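Amino acid adenylation domain-containing protein (Bacillus stratosphericus LAMA 585, PDB 6ULY) probably activates an alpha-keto acid as its acyl adenylate, acting as the adenylation domain of a nonribosomal depsipeptide synthetase module. Local coordinates at residues A[334-339]-A[415-420]; A[171-176]-A[188-193]; A[391-396]-A[409-414]; A[2-7]-A[384-389]. All blocks are in the same frame, centred on the assembly; numbering follows the deposited sequence.

Contact 1 of 4, residues A[334-339]-A[415-420]; sequences SEISSA and PTTMKG. With QA7 (5'-O-{(S)-hydroxy[(4-methyl-2-oxopentanoyl)oxy]phosphoryl}adenosine), chain C.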
loop_
_atom_site.group_PDB
_atom_site.type_symbol
_atom_site.label_atom_id
_atom_site.label_comp_id
_atom_site.label_asym_id
_atom_site.label_seq_id
_atom_site.Cartn_x
_atom_site.Cartn_y
_atom_site.Cartn_z
ATOM N N SER A 334 -15.736 -6.926 3.101
ATOM C CA SER A 334 -16.393 -6.743 1.814
ATOM C C SER A 334 -16.067 -7.898 0.875
ATOM O O SER A 334 -16.926 -8.340 0.102
ATOM C CB SER A 334 -15.976 -5.407 1.200
ATOM O OG SER A 334 -14.619 -5.442 0.807
ATOM N N GLU A 335 -14.835 -8.421 0.947
ATOM C CA GLU A 335 -14.413 -9.496 0.054
ATOM C C GLU A 335 -15.164 -10.798 0.300
ATOM O O GLU A 335 -15.150 -11.677 -0.570
ATOM C CB GLU A 335 -12.910 -9.758 0.197
ATOM C CG GLU A 335 -12.023 -8.647 -0.326
ATOM C CD GLU A 335 -11.690 -7.609 0.726
ATOM O OE1 GLU A 335 -12.455 -7.475 1.708
ATOM O OE2 GLU A 335 -10.658 -6.927 0.572
ATOM N N ILE A 336 -15.809 -10.946 1.457
ATOM C CA ILE A 336 -16.537 -12.169 1.780
ATOM C C ILE A 336 -18.005 -11.841 2.045
ATOM O O ILE A 336 -18.699 -12.571 2.763
ATOM C CB ILE A 336 -15.887 -12.893 2.976
ATOM C CG1 ILE A 336 -15.849 -11.986 4.207
ATOM C CG2 ILE A 336 -14.459 -13.342 2.625
ATOM C CD1 ILE A 336 -15.172 -12.610 5.406
ATOM N N SER A 337 -18.483 -10.737 1.459
ATOM C CA SER A 337 -19.903 -10.378 1.434
ATOM C C SER A 337 -20.456 -10.016 2.811
ATOM O O SER A 337 -21.634 -10.253 3.089
ATOM C CB SER A 337 -20.746 -11.502 0.822
ATOM O OG SER A 337 -20.362 -11.750 -0.517
ATOM N N SER A 338 -19.619 -9.423 3.664
ATOM C CA SER A 338 -20.002 -8.907 4.980
ATOM C C SER A 338 -19.744 -9.967 6.049
ATOM O O SER A 338 -18.720 -10.659 5.997
ATOM C CB SER A 338 -21.460 -8.402 4.993
ATOM O OG SER A 338 -22.420 -9.415 5.254
ATOM N N ALA A 339 -20.631 -10.090 7.033
ATOM C CA ALA A 339 -20.311 -10.876 8.217
ATOM C C ALA A 339 -20.294 -12.368 7.908
ATOM O O ALA A 339 -21.094 -12.864 7.113
ATOM C CB ALA A 339 -21.313 -10.589 9.330
ATOM N N PRO A 415 -18.584 -20.059 0.195
ATOM C CA PRO A 415 -19.241 -19.618 -1.038
ATOM C C PRO A 415 -19.532 -18.128 -1.113
ATOM O O PRO A 415 -20.134 -17.694 -2.100
ATOM C CB PRO A 415 -20.548 -20.414 -1.001
ATOM C CG PRO A 415 -20.872 -20.491 0.465
ATOM C CD PRO A 415 -19.551 -20.576 1.182
ATOM N N THR A 416 -19.138 -17.347 -0.108
ATOM C CA THR A 416 -19.440 -15.923 -0.064
ATOM C C THR A 416 -18.304 -15.064 -0.597
ATOM O O THR A 416 -18.415 -13.833 -0.584
ATOM C CB THR A 416 -19.762 -15.493 1.372
ATOM O OG1 THR A 416 -18.558 -15.468 2.146
ATOM C CG2 THR A 416 -20.746 -16.448 2.022
ATOM N N THR A 417 -17.221 -15.679 -1.064
ATOM C CA THR A 417 -16.045 -14.924 -1.468
ATOM C C THR A 417 -16.288 -14.210 -2.793
ATOM O O THR A 417 -16.948 -14.736 -3.693
ATOM C CB THR A 417 -14.836 -15.857 -1.580
ATOM O OG1 THR A 417 -14.548 -16.424 -0.294
ATOM C CG2 THR A 417 -13.616 -15.105 -2.068
ATOM N N MET A 418 -15.750 -12.998 -2.898
ATOM C CA MET A 418 -15.837 -12.217 -4.123
ATOM C C MET A 418 -15.251 -12.982 -5.306
ATOM O O MET A 418 -14.474 -13.927 -5.151
ATOM C CB MET A 418 -15.071 -10.903 -3.958
ATOM C CG MET A 418 -13.605 -11.116 -3.600
ATOM S SD MET A 418 -12.575 -9.650 -3.797
ATOM C CE MET A 418 -10.982 -10.311 -3.330
ATOM N N LYS A 419 -15.616 -12.538 -6.514
ATOM C CA LYS A 419 -14.904 -12.997 -7.699
ATOM C C LYS A 419 -13.444 -12.565 -7.661
ATOM O O LYS A 419 -12.578 -13.247 -8.219
ATOM C CB LYS A 419 -15.555 -12.453 -8.972
ATOM C CG LYS A 419 -16.954 -12.952 -9.256
ATOM C CD LYS A 419 -17.356 -12.563 -10.670
ATOM C CE LYS A 419 -18.800 -12.912 -10.966
ATOM N NZ LYS A 419 -19.168 -12.570 -12.368
ATOM N N GLY A 420 -13.160 -11.434 -7.021
ATOM C CA GLY A 420 -11.816 -10.900 -6.956
ATOM C C GLY A 420 -11.801 -9.396 -7.129
ATOM O O GLY A 420 -12.832 -8.789 -7.447
HETATM C C01 QA7 C . -19.723 -7.384 10.373
HETATM C C02 QA7 C . -19.564 -6.355 9.318
HETATM C C03 QA7 C . -20.506 -6.632 8.178
HETATM C C04 QA7 C . -18.099 -6.319 9.025
HETATM C C05 QA7 C . -17.670 -6.172 7.600
HETATM C C06 QA7 C . -16.689 -5.106 7.240
HETATM C C10 QA7 C . -13.247 -5.465 6.951
HETATM C C11 QA7 C . -12.276 -5.374 7.920
HETATM C C12 QA7 C . -11.841 -6.831 8.373
HETATM C C13 QA7 C . -11.471 -6.685 9.530
HETATM C C14 QA7 C . -12.301 -5.407 10.152
HETATM C C16 QA7 C . -14.478 -6.185 10.719
HETATM C C18 QA7 C . -14.264 -6.639 12.792
HETATM C C19 QA7 C . -14.369 -6.995 14.132
HETATM C C21 QA7 C . -12.224 -6.467 14.451
HETATM C C23 QA7 C . -13.090 -6.194 12.354
HETATM N N15 QA7 C . -13.256 -5.906 11.057
HETATM N N17 QA7 C . -15.110 -6.634 11.764
HETATM N N20 QA7 C . -13.343 -6.902 14.906
HETATM N N22 QA7 C . -12.071 -6.117 13.225
HETATM N N24 QA7 C . -15.590 -7.475 14.617
HETATM O O07 QA7 C . -16.164 -4.995 6.001
HETATM O O09 QA7 C . -13.642 -4.228 6.488
HETATM O O25 QA7 C . -12.836 -4.808 9.187
HETATM O O26 QA7 C . -10.097 -6.289 9.705
HETATM O O27 QA7 C . -10.823 -7.530 7.515
HETATM O O28 QA7 C . -15.376 -2.850 5.282
HETATM O O29 QA7 C . -14.489 -4.652 4.303
HETATM O O30 QA7 C . -16.384 -4.375 8.041
HETATM O O31 QA7 C . -18.060 -6.896 6.819
HETATM P P08 QA7 C . -14.898 -4.156 5.545
#
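Polar bonds to two backbone carbonyls, of Glu-335 and Ile-336, carry most of the meeting with the loop 416-418. The carbonyl of Glu-335 takes the amide of Met-418 at 2.7 Å (N to O, 155° at the hydrogen), with Thr-417 CA donating a softer CH contact to the same oxygen at 3.5 Å. One residue on, Thr-416 OG1 donates to Ile-336 O at 3.0 Å, but from above the carbonyl plane and at a C=O...O angle of only 115°. The hydroxyl gets there because chi1 (73°) sets OG1 between the backbone N and the carbonyl carbon of Thr-416.

This backbone turn joins strands 327-333 and 338-342; Ser-337 and Ser-338 both face Met-333 in a G1 beta bulge, and the sequence here fits the A5 core motif of adenylation domains. The turn's other side meets the keto acyl adenylate: Ser-334 N donates to its phosphate oxygen O29 at 2.9 Å, and Ala-339 CB lies 3.7 Å from C01 of the branched acyl tail.

The main side-chain packing is between Met-418 and Glu-335. Met-418, extended beyond CG, runs alongside Glu-335, its CE 3.6 Å from Glu-335 CG. The Glu-335 chain then bends at chi2, carrying the carboxylate away from the methionine; OE2 bonds the hydroxyl of Tyr-421, and OE1 receives Ser-334 OG from above the carboxylate plane at 3.1 Å.

Contact 2 of 4, residues A[171-176]-A[188-193]; sequences DDSVFF and CVEHSH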
loop_
_atom_site.group_PDB
_atom_site.type_symbol
_atom_site.label_atom_id
_atom_site.label_comp_id
_atom_site.label_asym_id
_atom_site.label_seq_id
_atom_site.Cartn_x
_atom_site.Cartn_y
_atom_site.Cartn_z
ATOM N N ASP A 171 -24.035 -16.474 -11.300
ATOM C CA ASP A 171 -22.622 -16.118 -11.296
ATOM C C ASP A 171 -22.346 -14.768 -11.940
ATOM O O ASP A 171 -21.201 -14.305 -11.900
ATOM C CB ASP A 171 -21.805 -17.201 -12.004
ATOM C CG ASP A 171 -21.780 -18.502 -11.229
ATOM O OD1 ASP A 171 -21.424 -18.471 -10.031
ATOM O OD2 ASP A 171 -22.135 -19.549 -11.808
ATOM N N ASP A 172 -23.355 -14.133 -12.532
ATOM C CA ASP A 172 -23.189 -12.772 -13.019
ATOM C C ASP A 172 -22.735 -11.867 -11.882
ATOM O O ASP A 172 -23.150 -12.030 -10.731
ATOM C CB ASP A 172 -24.505 -12.253 -13.607
ATOM C CG ASP A 172 -24.892 -12.959 -14.892
ATOM O OD1 ASP A 172 -24.074 -13.750 -15.409
ATOM O OD2 ASP A 172 -26.015 -12.720 -15.386
ATOM N N SER A 173 -21.864 -10.915 -12.205
ATOM C CA SER A 173 -21.495 -9.892 -11.235
ATOM C C SER A 173 -22.709 -9.037 -10.892
ATOM O O SER A 173 -23.422 -8.568 -11.782
ATOM C CB SER A 173 -20.378 -9.017 -11.796
ATOM O OG SER A 173 -19.194 -9.769 -11.986
ATOM N N VAL A 174 -22.944 -8.831 -9.599
ATOM C CA VAL A 174 -24.115 -8.097 -9.138
ATOM C C VAL A 174 -23.762 -6.675 -8.714
ATOM O O VAL A 174 -24.555 -5.757 -8.925
ATOM C CB VAL A 174 -24.820 -8.865 -7.997
ATOM C CG1 VAL A 174 -23.942 -8.923 -6.752
ATOM C CG2 VAL A 174 -26.184 -8.238 -7.691
ATOM N N PHE A 175 -22.586 -6.467 -8.120
ATOM C CA PHE A 175 -22.111 -5.110 -7.870
ATOM C C PHE A 175 -20.624 -5.129 -7.547
ATOM O O PHE A 175 -20.060 -6.155 -7.157
ATOM C CB PHE A 175 -22.889 -4.424 -6.732
ATOM C CG PHE A 175 -22.715 -5.068 -5.382
ATOM C CD1 PHE A 175 -21.602 -4.797 -4.601
ATOM C CD2 PHE A 175 -23.682 -5.917 -4.877
ATOM C CE1 PHE A 175 -21.445 -5.385 -3.358
ATOM C CE2 PHE A 175 -23.532 -6.507 -3.636
ATOM C CZ PHE A 175 -22.412 -6.236 -2.874
ATOM N N PHE A 176 -19.999 -3.970 -7.736
ATOM C CA PHE A 176 -18.681 -3.673 -7.205
ATOM C C PHE A 176 -18.814 -2.939 -5.875
ATOM O O PHE A 176 -19.804 -2.251 -5.621
ATOM C CB PHE A 176 -17.884 -2.797 -8.174
ATOM C CG PHE A 176 -17.601 -3.443 -9.495
ATOM C CD1 PHE A 176 -16.633 -4.425 -9.606
ATOM C CD2 PHE A 176 -18.283 -3.048 -10.632
ATOM C CE1 PHE A 176 -16.361 -5.014 -10.826
ATOM C CE2 PHE A 176 -18.019 -3.631 -11.852
ATOM C CZ PHE A 176 -17.051 -4.619 -11.950
ATOM N N CYS A 188 -11.349 -2.834 -5.955
ATOM C CA CYS A 188 -12.693 -2.922 -6.505
ATOM C C CYS A 188 -13.208 -4.348 -6.333
ATOM O O CYS A 188 -13.019 -5.205 -7.199
ATOM C CB CYS A 188 -12.666 -2.503 -7.955
ATOM S SG CYS A 188 -14.183 -1.778 -8.539
ATOM N N VAL A 189 -13.872 -4.593 -5.205
ATOM C CA VAL A 189 -14.381 -5.924 -4.900
ATOM C C VAL A 189 -15.562 -6.216 -5.816
ATOM O O VAL A 189 -16.574 -5.506 -5.791
ATOM C CB VAL A 189 -14.771 -6.030 -3.420
ATOM C CG1 VAL A 189 -15.389 -7.391 -3.104
ATOM C CG2 VAL A 189 -13.543 -5.777 -2.535
ATOM N N GLU A 190 -15.436 -7.259 -6.633
ATOM C CA GLU A 190 -16.476 -7.650 -7.577
ATOM C C GLU A 190 -17.195 -8.884 -7.045
ATOM O O GLU A 190 -16.570 -9.923 -6.820
ATOM C CB GLU A 190 -15.881 -7.923 -8.960
ATOM C CG GLU A 190 -16.908 -8.361 -9.997
ATOM C CD GLU A 190 -16.336 -8.450 -11.400
ATOM O OE1 GLU A 190 -17.114 -8.284 -12.362
ATOM O OE2 GLU A 190 -15.115 -8.683 -11.544
ATOM N N HIS A 191 -18.507 -8.768 -6.850
ATOM C CA HIS A 191 -19.313 -9.838 -6.287
ATOM C C HIS A 191 -20.324 -10.336 -7.305
ATOM O O HIS A 191 -20.668 -9.645 -8.266
ATOM C CB HIS A 191 -20.048 -9.376 -5.024
ATOM C CG HIS A 191 -19.253 -9.550 -3.769
ATOM N ND1 HIS A 191 -18.973 -10.788 -3.233
ATOM C CD2 HIS A 191 -18.685 -8.643 -2.941
ATOM C CE1 HIS A 191 -18.258 -10.637 -2.133
ATOM N NE2 HIS A 191 -18.072 -9.345 -1.932
ATOM N N SER A 192 -20.801 -11.550 -7.072
ATOM C CA SER A 192 -21.839 -12.161 -7.881
ATOM C C SER A 192 -23.101 -12.328 -7.046
ATOM O O SER A 192 -23.086 -12.198 -5.819
ATOM C CB SER A 192 -21.370 -13.515 -8.420
ATOM O OG SER A 192 -21.321 -14.465 -7.368
ATOM N N HIS A 193 -24.210 -12.623 -7.728
ATOM C CA HIS A 193 -25.436 -12.956 -7.008
ATOM C C HIS A 193 -25.204 -14.124 -6.058
ATOM O O HIS A 193 -25.719 -14.135 -4.932
ATOM C CB HIS A 193 -26.560 -13.300 -7.990
ATOM C CG HIS A 193 -26.871 -12.217 -8.975
ATOM N ND1 HIS A 193 -27.872 -11.291 -8.773
ATOM C CD2 HIS A 193 -26.328 -11.929 -10.181
ATOM C CE1 HIS A 193 -27.923 -10.469 -9.806
ATOM N NE2 HIS A 193 -26.999 -10.836 -10.677
#
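The His-193 imidazole has Val-174 over one face, CB 3.8 Å above the ring plane and CG2 3.8 Å from the ring centroid in a CH-pi contact, while Asp-172 CB lies in plane at its edge. ND1 of that ring bonds the amide of Leu-18. The Phe-176 ring runs alongside Glu-190, with ring and carboxylate planes 36° apart; the carbonyl oxygen of Val-189 sits at its edge, and Cys-188 SG approaches obliquely, 4.4 Å from the centroid. Phe-175 has His-191 CB over one face.

The Glu-190 chain is fully extended, which carries OE1 along the phenyl ring to Ser-173 OG at 2.6 Å. The hydroxyl donates from above the carboxylate plane; OG also bonds Lys-419 NZ.

The backbone departs from regular antiparallel pairing. Ser-173 pairs with Ser-192 and Phe-176 with Glu-190, so three residue steps on one strand match two on the other; with Val-174 at phi/psi -103°/-36°, this fits a classic beta bulge. Val-174 N bonds His-191 O at 2.8 Å, and His-191 N bonds Phe-175 O at 3.1 Å. Beyond it, His-193 N reaches Asp-172 O at 3.2 Å.

The hairpin lies between strands 94-97 and 420-421 of a mixed sheet. Val-196 of helix 193-207, N-capped by Ser-192, packs on Val-174, Phe-175 and His-191.

Contact 3 of 4, residues A[391-396]-A[409-414]; sequences TIRIVN and RVQIKG. With SO4 (sulfate ion), chain K.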
loop_
_atom_site.group_PDB
_atom_site.type_symbol
_atom_site.label_atom_id
_atom_site.label_comp_id
_atom_site.label_asym_id
_atom_site.label_seq_id
_atom_site.Cartn_x
_atom_site.Cartn_y
_atom_site.Cartn_z
ATOM N N THR A 391 -15.915 -21.895 6.319
ATOM C CA THR A 391 -14.874 -22.517 7.122
ATOM C C THR A 391 -13.827 -21.460 7.439
ATOM O O THR A 391 -13.404 -20.713 6.551
ATOM C CB THR A 391 -14.225 -23.706 6.402
ATOM O OG1 THR A 391 -15.241 -24.577 5.885
ATOM C CG2 THR A 391 -13.366 -24.486 7.370
ATOM N N ILE A 392 -13.429 -21.386 8.702
ATOM C CA ILE A 392 -12.366 -20.495 9.139
ATOM C C ILE A 392 -11.208 -21.349 9.624
ATOM O O ILE A 392 -11.411 -22.425 10.196
ATOM C CB ILE A 392 -12.837 -19.541 10.256
ATOM C CG1 ILE A 392 -14.141 -18.858 9.842
ATOM C CG2 ILE A 392 -11.749 -18.526 10.568
ATOM C CD1 ILE A 392 -14.672 -17.904 10.860
ATOM N N ARG A 393 -9.989 -20.870 9.394
ATOM C CA ARG A 393 -8.814 -21.505 9.966
ATOM C C ARG A 393 -7.813 -20.428 10.352
ATOM O O ARG A 393 -7.850 -19.301 9.852
ATOM C CB ARG A 393 -8.180 -22.526 9.006
ATOM C CG ARG A 393 -7.411 -21.925 7.837
ATOM C CD ARG A 393 -6.644 -23.004 7.075
ATOM N NE ARG A 393 -5.832 -22.453 5.994
ATOM C CZ ARG A 393 -5.078 -23.181 5.175
ATOM N NH1 ARG A 393 -5.030 -24.502 5.301
ATOM N NH2 ARG A 393 -4.373 -22.587 4.222
ATOM N N ILE A 394 -6.927 -20.795 11.272
ATOM C CA ILE A 394 -5.859 -19.933 11.756
ATOM C C ILE A 394 -4.536 -20.608 11.415
ATOM O O ILE A 394 -4.329 -21.777 11.762
ATOM C CB ILE A 394 -5.975 -19.693 13.273
ATOM C CG1 ILE A 394 -7.409 -19.310 13.662
ATOM C CG2 ILE A 394 -4.979 -18.638 13.717
ATOM C CD1 ILE A 394 -7.877 -17.962 13.136
ATOM N N VAL A 395 -3.646 -19.879 10.737
ATOM C CA VAL A 395 -2.374 -20.423 10.276
ATOM C C VAL A 395 -1.236 -19.519 10.733
ATOM O O VAL A 395 -1.434 -18.354 11.082
ATOM C CB VAL A 395 -2.333 -20.590 8.741
ATOM C CG1 VAL A 395 -3.397 -21.570 8.287
ATOM C CG2 VAL A 395 -2.510 -19.244 8.051
ATOM N N ASN A 396 -0.022 -20.073 10.705
ATOM C CA ASN A 396 1.154 -19.369 11.188
ATOM C C ASN A 396 1.908 -18.724 10.024
ATOM O O ASN A 396 1.420 -18.663 8.890
ATOM C CB ASN A 396 2.054 -20.321 11.987
ATOM C CG ASN A 396 2.627 -21.450 11.143
ATOM O OD1 ASN A 396 2.614 -21.406 9.912
ATOM N ND2 ASN A 396 3.138 -22.474 11.815
ATOM N N ARG A 409 -2.860 -16.191 11.563
ATOM C CA ARG A 409 -3.487 -15.493 10.448
ATOM C C ARG A 409 -4.836 -16.124 10.131
ATOM O O ARG A 409 -4.918 -17.330 9.868
ATOM C CB ARG A 409 -2.575 -15.527 9.224
ATOM C CG ARG A 409 -1.336 -14.675 9.380
ATOM C CD ARG A 409 -0.104 -15.338 8.772
ATOM N NE ARG A 409 1.044 -14.437 8.795
ATOM C CZ ARG A 409 1.808 -14.220 9.862
ATOM N NH1 ARG A 409 1.552 -14.843 11.005
ATOM N NH2 ARG A 409 2.829 -13.376 9.784
ATOM N N VAL A 410 -5.885 -15.304 10.142
ATOM C CA VAL A 410 -7.240 -15.782 9.889
ATOM C C VAL A 410 -7.430 -15.972 8.392
ATOM O O VAL A 410 -7.118 -15.081 7.595
ATOM C CB VAL A 410 -8.282 -14.797 10.449
ATOM C CG1 VAL A 410 -9.694 -15.338 10.228
ATOM C CG2 VAL A 410 -8.028 -14.518 11.922
ATOM N N GLN A 411 -7.962 -17.127 8.008
ATOM C CA GLN A 411 -8.279 -17.406 6.619
ATOM C C GLN A 411 -9.704 -17.922 6.532
ATOM O O GLN A 411 -10.208 -18.556 7.463
ATOM C CB GLN A 411 -7.307 -18.429 6.009
ATOM C CG GLN A 411 -5.879 -17.919 5.873
ATOM C CD GLN A 411 -4.985 -18.882 5.106
ATOM O OE1 GLN A 411 -5.287 -20.071 4.991
ATOM N NE2 GLN A 411 -3.886 -18.368 4.567
ATOM N N ILE A 412 -10.346 -17.654 5.399
ATOM C CA ILE A 412 -11.760 -17.949 5.214
ATOM C C ILE A 412 -11.944 -18.756 3.941
ATOM O O ILE A 412 -11.432 -18.380 2.881
ATOM C CB ILE A 412 -12.605 -16.662 5.139
ATOM C CG1 ILE A 412 -12.355 -15.773 6.358
ATOM C CG2 ILE A 412 -14.069 -17.010 5.015
ATOM C CD1 ILE A 412 -12.775 -16.392 7.665
ATOM N N LYS A 413 -12.702 -19.840 4.038
ATOM C CA LYS A 413 -13.146 -20.598 2.880
ATOM C C LYS A 413 -14.666 -20.659 2.890
ATOM O O LYS A 413 -15.278 -20.895 3.937
ATOM C CB LYS A 413 -12.575 -22.019 2.881
ATOM C CG LYS A 413 -12.842 -22.797 1.590
ATOM C CD LYS A 413 -12.787 -24.320 1.790
ATOM C CE LYS A 413 -11.585 -24.756 2.591
ATOM N NZ LYS A 413 -11.409 -26.239 2.562
ATOM N N GLY A 414 -15.276 -20.450 1.728
ATOM C CA GLY A 414 -16.705 -20.571 1.618
ATOM C C GLY A 414 -17.258 -20.044 0.315
ATOM O O GLY A 414 -16.523 -19.622 -0.585
HETATM S S SO4 K . 1.274 -13.482 4.861
HETATM O O1 SO4 K . 1.030 -13.984 3.518
HETATM O O2 SO4 K . 2.690 -13.352 5.090
HETATM O O3 SO4 K . 0.722 -14.377 5.848
HETATM O O4 SO4 K . 0.649 -12.201 4.992
HETATM O O HOH W 1 -16.364 -23.932 3.723
#
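Regular antiparallel pairing joins strand 391-395 to strand 408-413 in the middle of a five-stranded sheet, with strands 3-5 and 438-447 flanking the pair. Thr-391 and Lys-413 exchange bonds in both directions, N to O, at 2.7 and 2.8 Å, each 178° at the hydrogen; Arg-393 with Gln-411 and Val-395 with Arg-409 repeat this pattern.

On the face of Thr-391, Arg-393 and Gln-411, the arginine lies beside the glutamine with guanidinium and amide planes only 26° apart. NE and NH2 of Arg-393 both donate to Gln-411 OE1, at 2.6 and 2.8 Å, and the oxygen lies in the guanidinium plane, so two bonds restrain the amide's rotation. Gln-411 NE2 goes to His-439 ND1, and Arg-393 makes a cation-pi contact with Trp-437.

This sheet probably corresponds to the distorted beta-barrel subdomain, as in related adenylation domains. Its other face here is aliphatic: Ile-412 CD1 meets Ile-392 CG1 at 3.6 Å, and Ile-394 CD1 meets Val-410 CG2 at 3.7 Å. At the far end Arg-409 NE donates to a sulfate oxygen, O3, at 3.0 Å.

Contact 4 of 4, residues A[2-7]-A[384-389]; sequences ALSYGG and GKPIPG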
loop_
_atom_site.group_PDB
_atom_site.type_symbol
_atom_site.label_atom_id
_atom_site.label_comp_id
_atom_site.label_asym_id
_atom_site.label_seq_id
_atom_site.Cartn_x
_atom_site.Cartn_y
_atom_site.Cartn_z
ATOM N N ALA A 2 -7.354 -25.397 14.928
ATOM C CA ALA A 2 -7.993 -24.110 14.668
ATOM C C ALA A 2 -8.576 -24.083 13.253
ATOM O O ALA A 2 -8.162 -23.317 12.384
ATOM C CB ALA A 2 -6.997 -22.977 14.878
ATOM N N LEU A 3 -9.558 -24.957 13.036
ATOM C CA LEU A 3 -10.334 -24.984 11.799
ATOM C C LEU A 3 -11.782 -25.260 12.164
ATOM O O LEU A 3 -12.095 -26.332 12.692
ATOM C CB LEU A 3 -9.807 -26.044 10.826
ATOM C CG LEU A 3 -10.552 -26.144 9.492
ATOM C CD1 LEU A 3 -9.601 -26.548 8.370
ATOM C CD2 LEU A 3 -11.707 -27.123 9.577
ATOM N N SER A 4 -12.662 -24.300 11.879
ATOM C CA SER A 4 -14.059 -24.356 12.288
ATOM C C SER A 4 -14.966 -24.219 11.074
ATOM O O SER A 4 -14.848 -23.256 10.310
ATOM C CB SER A 4 -14.369 -23.251 13.299
ATOM O OG SER A 4 -15.711 -23.322 13.747
ATOM N N TYR A 5 -15.877 -25.174 10.914
ATOM C CA TYR A 5 -16.855 -25.181 9.836
ATOM C C TYR A 5 -18.228 -24.844 10.393
ATOM O O TYR A 5 -18.631 -25.369 11.437
ATOM C CB TYR A 5 -16.896 -26.548 9.151
ATOM C CG TYR A 5 -17.873 -26.666 8.003
ATOM C CD1 TYR A 5 -17.844 -25.771 6.945
ATOM C CD2 TYR A 5 -18.798 -27.704 7.958
ATOM C CE1 TYR A 5 -18.722 -25.889 5.887
ATOM C CE2 TYR A 5 -19.676 -27.834 6.901
ATOM C CZ TYR A 5 -19.633 -26.923 5.867
ATOM O OH TYR A 5 -20.506 -27.042 4.811
ATOM N N GLY A 6 -18.947 -23.972 9.691
ATOM C CA GLY A 6 -20.257 -23.546 10.126
ATOM C C GLY A 6 -21.390 -24.481 9.781
ATOM O O GLY A 6 -22.541 -24.192 10.121
ATOM N N GLY A 7 -21.105 -25.596 9.116
ATOM C CA GLY A 7 -22.127 -26.544 8.732
ATOM C C GLY A 7 -22.628 -26.315 7.318
ATOM O O GLY A 7 -22.393 -25.279 6.689
ATOM N N GLY A 384 -17.743 -15.466 17.601
ATOM C CA GLY A 384 -18.702 -16.535 17.400
ATOM C C GLY A 384 -18.284 -17.528 16.334
ATOM O O GLY A 384 -17.204 -17.457 15.739
ATOM N N LYS A 385 -19.181 -18.480 16.111
ATOM C CA LYS A 385 -18.958 -19.543 15.152
ATOM C C LYS A 385 -19.218 -19.051 13.733
ATOM O O LYS A 385 -19.999 -18.116 13.523
ATOM C CB LYS A 385 -19.869 -20.731 15.442
ATOM C CG LYS A 385 -19.582 -21.430 16.753
ATOM C CD LYS A 385 -20.175 -22.829 16.781
ATOM C CE LYS A 385 -19.802 -23.562 18.063
ATOM N NZ LYS A 385 -20.294 -22.847 19.277
ATOM N N PRO A 386 -18.589 -19.676 12.739
ATOM C CA PRO A 386 -18.879 -19.309 11.351
ATOM C C PRO A 386 -20.336 -19.571 11.014
ATOM O O PRO A 386 -20.964 -20.487 11.547
ATOM C CB PRO A 386 -17.950 -20.218 10.535
ATOM C CG PRO A 386 -16.953 -20.749 11.501
ATOM C CD PRO A 386 -17.614 -20.775 12.831
ATOM N N ILE A 387 -20.872 -18.762 10.108
ATOM C CA ILE A 387 -22.223 -18.988 9.606
ATOM C C ILE A 387 -22.193 -20.249 8.750
ATOM O O ILE A 387 -21.109 -20.684 8.331
ATOM C CB ILE A 387 -22.745 -17.782 8.810
ATOM C CG1 ILE A 387 -21.842 -17.486 7.607
ATOM C CG2 ILE A 387 -22.857 -16.558 9.717
ATOM C CD1 ILE A 387 -22.384 -16.376 6.705
ATOM N N PRO A 388 -23.336 -20.877 8.481
ATOM C CA PRO A 388 -23.341 -22.036 7.584
ATOM C C PRO A 388 -22.637 -21.726 6.273
ATOM O O PRO A 388 -22.776 -20.638 5.712
ATOM C CB PRO A 388 -24.833 -22.312 7.374
ATOM C CG PRO A 388 -25.482 -21.805 8.609
ATOM C CD PRO A 388 -24.664 -20.622 9.066
ATOM N N GLY A 389 -21.865 -22.704 5.792
ATOM C CA GLY A 389 -21.163 -22.604 4.538
ATOM C C GLY A 389 -19.737 -22.108 4.643
ATOM O O GLY A 389 -18.957 -22.307 3.703
#
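Ser-4 lies against the Pro-386 ring, its OG 3.3 Å from CD and 3.6 Å from CG of the proline. Its chi1 of -178° places the hydroxyl trans to the amide nitrogen; there it also bonds the carbonyl of Gly-449. Pro-386 CG additionally lies 3.5 Å from Ser-4 O.

Beyond the serine the contact passes to bare backbone. Gly-6 and Pro-388 bring their CA atoms to 4.3 Å, a spacing that Gly-6 permits by having no side chain on the side facing the Pro-386 and Ile-387 carbonyls. Two CH...O contacts run in opposite directions: Gly-6 CA to Ile-387 O at 3.5 Å, nearly straight at 167°, and Pro-388 CA to Gly-6 O at 3.4 Å. One conventional hydrogen bond spans the segments, from Gly-389 N to Gly-7 O at 2.8 Å. The Tyr-5 ring reaches forward over the following residues, one face over Gly-7 N, and its hydroxyl bonds Asp-8 OD2.

The two touching runs diverge by 46°, and only one hydrogen bond joins them, so this is a junction and not a paired sheet. Strand 3-5 is an outer strand of the antiparallel sheet, beside 391-395, whose Ile-392 packs on Pro-386. Strand 385-386 edges the nine-stranded mixed sheet beside 338-342, and helix 193-207 packs on Ile-387 and Pro-388.

In the fold
Along the chain, contact 2 closes before contact 1 opens, and contact 3 falls within the span of contact 1; contact 4, from the N-terminus to just ahead of contact 3, spans contact 2, and its segments alternate with those of contact 1. Contacts 1 and 2, centres 9 Å apart, meet where Ser-334 O receives His-191 NE2. Contacts 3 and 4 (10 Å) share the antiparallel sheet, and contacts 1 and 4 (15 Å) the nine-stranded one; contacts 2 and 3, 23 Å apart, do not touch. Segment 415-420 leads from strand 408-413 to strand 420-421, at the edge of contact 2's sheet, while 334-339 belongs to the nine-stranded sheet, so contact 1 links three sheets beside the bound adenylate.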